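Local coordinates for UPF0678 fatty acid-binding protein-like protein ERS007657_00996 (Mycobacterium tuberculosis, PDB 6R3W) that binds heme b in a beta-barrel and probably scavenges peroxynitrite by isomerising it to nitrate, at residues Leu83-Pro86 and Ser87-Glu91. Residues are numbered along the deposited sequence; the frame is centred on the assembly and turned at random.
Sequences LAHP and SGITE. With HEM (protoporphyrin IX containing Fe), chain B.
H85 and E91 meet on the inner, heme-facing side of the beta hairpin of strands 78-85 and 89-100, at the heme end of the nitrobindin barrel. Backbone bonds close the hairpin: L83 and E91 form an antiparallel hydrogen-bonded pair, with L83 N 2.8 Å from E91 O and E91 N 3.0 Å from L83 O, whereas the bond from H85 N to I89 O is bent. G88 and I89 both face H85, a G1 bulge, and G88 N hydrogen-bonds H85 O (3.1 Å) across the turn. G88 takes up the positive phi (88°) of that position.

The polar side-chain link is a His-carboxylate hydrogen bond, H85 NE2 to E91 OE1, 2.8 Å long. Ring and carboxylate are nearly coplanar, 17° apart. With CG anti to the backbone N (chi1 170°) and the chain extended beyond it, E91 carries its carboxylate out to the edge of the H85 ring. OE1 also forms a salt bridge with R130, while H85 ND1 bonds to H65 NE2, so both ring nitrogens are engaged and the imidazole's rotation is fixed.

Van der Waals contacts flank this pair: L83 lies beside E91 and points the same way, its CD1 methyl 3.6 Å from E91 OE1. H85 belongs to the heme pocket: heme CBC sits over the centre of one imidazole face, 3.9 Å above its plane, and H85 CE1 comes within 3.5 Å of heme CMC.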
loop_
_atom_site.group_PDB
_atom_site.type_symbol
_atom_site.label_atom_id
_atom_site.label_comp_id
_atom_site.label_asym_id
_atom_site.label_seq_id
_atom_site.Cartn_x
_atom_site.Cartn_y
_atom_site.Cartn_z
ATOM N N LEU A 83 0.171 -2.637 -8.611
ATOM C CA LEU A 83 1.453 -3.011 -7.960
ATOM C C LEU A 83 2.018 -4.312 -8.513
ATOM O O LEU A 83 1.280 -5.261 -8.803
ATOM C CB LEU A 83 1.274 -3.177 -6.457
ATOM C CG LEU A 83 0.890 -1.929 -5.670
ATOM C CD1 LEU A 83 0.653 -2.307 -4.219
ATOM C CD2 LEU A 83 1.942 -0.841 -5.799
ATOM N N ALA A 84 3.345 -4.351 -8.559
ATOM C CA ALA A 84 4.170 -5.559 -8.708
ATOM C C ALA A 84 4.841 -5.892 -7.381
ATOM O O ALA A 84 5.270 -4.962 -6.647
ATOM C CB ALA A 84 5.197 -5.336 -9.777
ATOM N N HIS A 85 4.969 -7.174 -7.114
ATOM C CA HIS A 85 5.638 -7.742 -5.924
ATOM C C HIS A 85 6.734 -8.688 -6.360
ATOM O O HIS A 85 6.551 -9.512 -7.280
ATOM C CB HIS A 85 4.636 -8.509 -5.053
ATOM C CG HIS A 85 3.506 -7.678 -4.557
ATOM N ND1 HIS A 85 3.549 -7.060 -3.332
ATOM C CD2 HIS A 85 2.302 -7.405 -5.093
ATOM C CE1 HIS A 85 2.438 -6.369 -3.167
ATOM N NE2 HIS A 85 1.668 -6.557 -4.231
ATOM N N PRO A 86 7.875 -8.690 -5.648
ATOM C CA PRO A 86 9.006 -9.519 -6.037
ATOM C C PRO A 86 8.793 -11.002 -5.723
ATOM O O PRO A 86 9.603 -11.812 -6.151
ATOM C CB PRO A 86 10.163 -8.942 -5.198
ATOM C CG PRO A 86 9.469 -8.398 -3.966
ATOM C CD PRO A 86 8.183 -7.805 -4.506
ATOM N N SER A 87 7.693 -11.302 -5.024
ATOM C CA SER A 87 7.211 -12.665 -4.702
ATOM C C SER A 87 6.508 -13.305 -5.912
ATOM O O SER A 87 5.960 -14.410 -5.758
ATOM C CB SER A 87 6.288 -12.590 -3.529
ATOM O OG SER A 87 5.282 -11.638 -3.799
ATOM N N GLY A 88 6.418 -12.608 -7.049
ATOM C CA GLY A 88 5.757 -13.189 -8.235
ATOM C C GLY A 88 4.260 -12.935 -8.272
ATOM O O GLY A 88 3.528 -13.756 -8.892
ATOM N N ILE A 89 3.835 -11.803 -7.734
ATOM C CA ILE A 89 2.403 -11.491 -7.601
ATOM C C ILE A 89 2.182 -10.079 -8.129
ATOM O O ILE A 89 2.985 -9.165 -7.813
ATOM C CB ILE A 89 1.959 -11.653 -6.134
ATOM C CG1 ILE A 89 2.166 -13.103 -5.678
ATOM C CG2 ILE A 89 0.520 -11.217 -5.987
ATOM C CD1 ILE A 89 1.842 -13.360 -4.248
ATOM N N THR A 90 1.108 -9.880 -8.882
ATOM C CA THR A 90 0.613 -8.539 -9.227
ATOM C C THR A 90 -0.709 -8.290 -8.516
ATOM O O THR A 90 -1.433 -9.259 -8.175
ATOM C CB THR A 90 0.437 -8.374 -10.735
ATOM O OG1 THR A 90 -0.517 -9.368 -11.157
ATOM C CG2 THR A 90 1.745 -8.494 -11.486
ATOM N N GLU A 91 -1.045 -7.027 -8.339
ATOM C CA GLU A 91 -2.194 -6.593 -7.503
ATOM C C GLU A 91 -2.796 -5.352 -8.176
ATOM O O GLU A 91 -2.054 -4.393 -8.440
ATOM C CB GLU A 91 -1.677 -6.342 -6.045
ATOM C CG GLU A 91 -2.637 -5.666 -5.091
ATOM C CD GLU A 91 -2.037 -5.363 -3.742
ATOM O OE1 GLU A 91 -0.791 -5.508 -3.569
ATOM O OE2 GLU A 91 -2.793 -4.854 -2.857
HETATM C CHA HEM B . 4.472 -14.400 4.609
HETATM C CHB HEM B . 6.504 -10.149 5.545
HETATM C CHC HEM B . 3.539 -7.980 2.344
HETATM C CHD HEM B . 1.848 -12.355 1.064
HETATM C C1A HEM B . 5.277 -13.418 5.128
HETATM C C2A HEM B . 6.355 -13.659 6.048
HETATM C C3A HEM B . 6.924 -12.461 6.297
HETATM C C4A HEM B . 6.203 -11.485 5.559
HETATM C CMA HEM B . 8.127 -12.200 7.159
HETATM C CAA HEM B . 6.768 -15.000 6.607
HETATM C CBA HEM B . 8.102 -15.448 6.020
HETATM C CGA HEM B . 7.985 -15.627 4.545
HETATM O O1A HEM B . 8.727 -14.968 3.787
HETATM O O2A HEM B . 7.184 -16.462 4.078
HETATM C C1B HEM B . 5.825 -9.177 4.786
HETATM C C2B HEM B . 6.164 -7.789 4.795
HETATM C C3B HEM B . 5.301 -7.152 3.921
HETATM C C4B HEM B . 4.473 -8.215 3.334
HETATM C CMB HEM B . 7.263 -7.147 5.610
HETATM C CAB HEM B . 5.154 -5.715 3.596
HETATM C CBB HEM B . 5.415 -4.773 4.480
HETATM C C1C HEM B . 2.848 -8.998 1.681
HETATM C C2C HEM B . 1.953 -8.808 0.605
HETATM C C3C HEM B . 1.535 -10.049 0.204
HETATM C C4C HEM B . 2.103 -11.006 1.117
HETATM C CMC HEM B . 1.574 -7.475 0.048
HETATM C CAC HEM B . 0.703 -10.423 -0.961
HETATM C CBC HEM B . 0.880 -9.870 -2.167
HETATM C C1D HEM B . 2.383 -13.258 1.975
HETATM C C2D HEM B . 2.095 -14.699 1.933
HETATM C C3D HEM B . 2.823 -15.262 2.899
HETATM C C4D HEM B . 3.557 -14.169 3.572
HETATM C CMD HEM B . 1.219 -15.407 0.937
HETATM C CAD HEM B . 3.167 -16.724 2.958
HETATM C CBD HEM B . 2.285 -17.428 3.883
HETATM C CGD HEM B . 2.617 -18.923 3.873
HETATM O O1D HEM B . 3.649 -19.489 3.378
HETATM O O2D HEM B . 1.813 -19.589 4.361
HETATM N NA HEM B . 5.229 -12.065 4.831
HETATM N NB HEM B . 4.827 -9.381 3.905
HETATM N NC HEM B . 2.901 -10.327 2.007
HETATM N ND HEM B . 3.282 -12.978 2.973
HETATM FE FE HEM B . 3.993 -11.225 3.483
HETATM O O HOH W 1 5.537 -11.472 2.009
#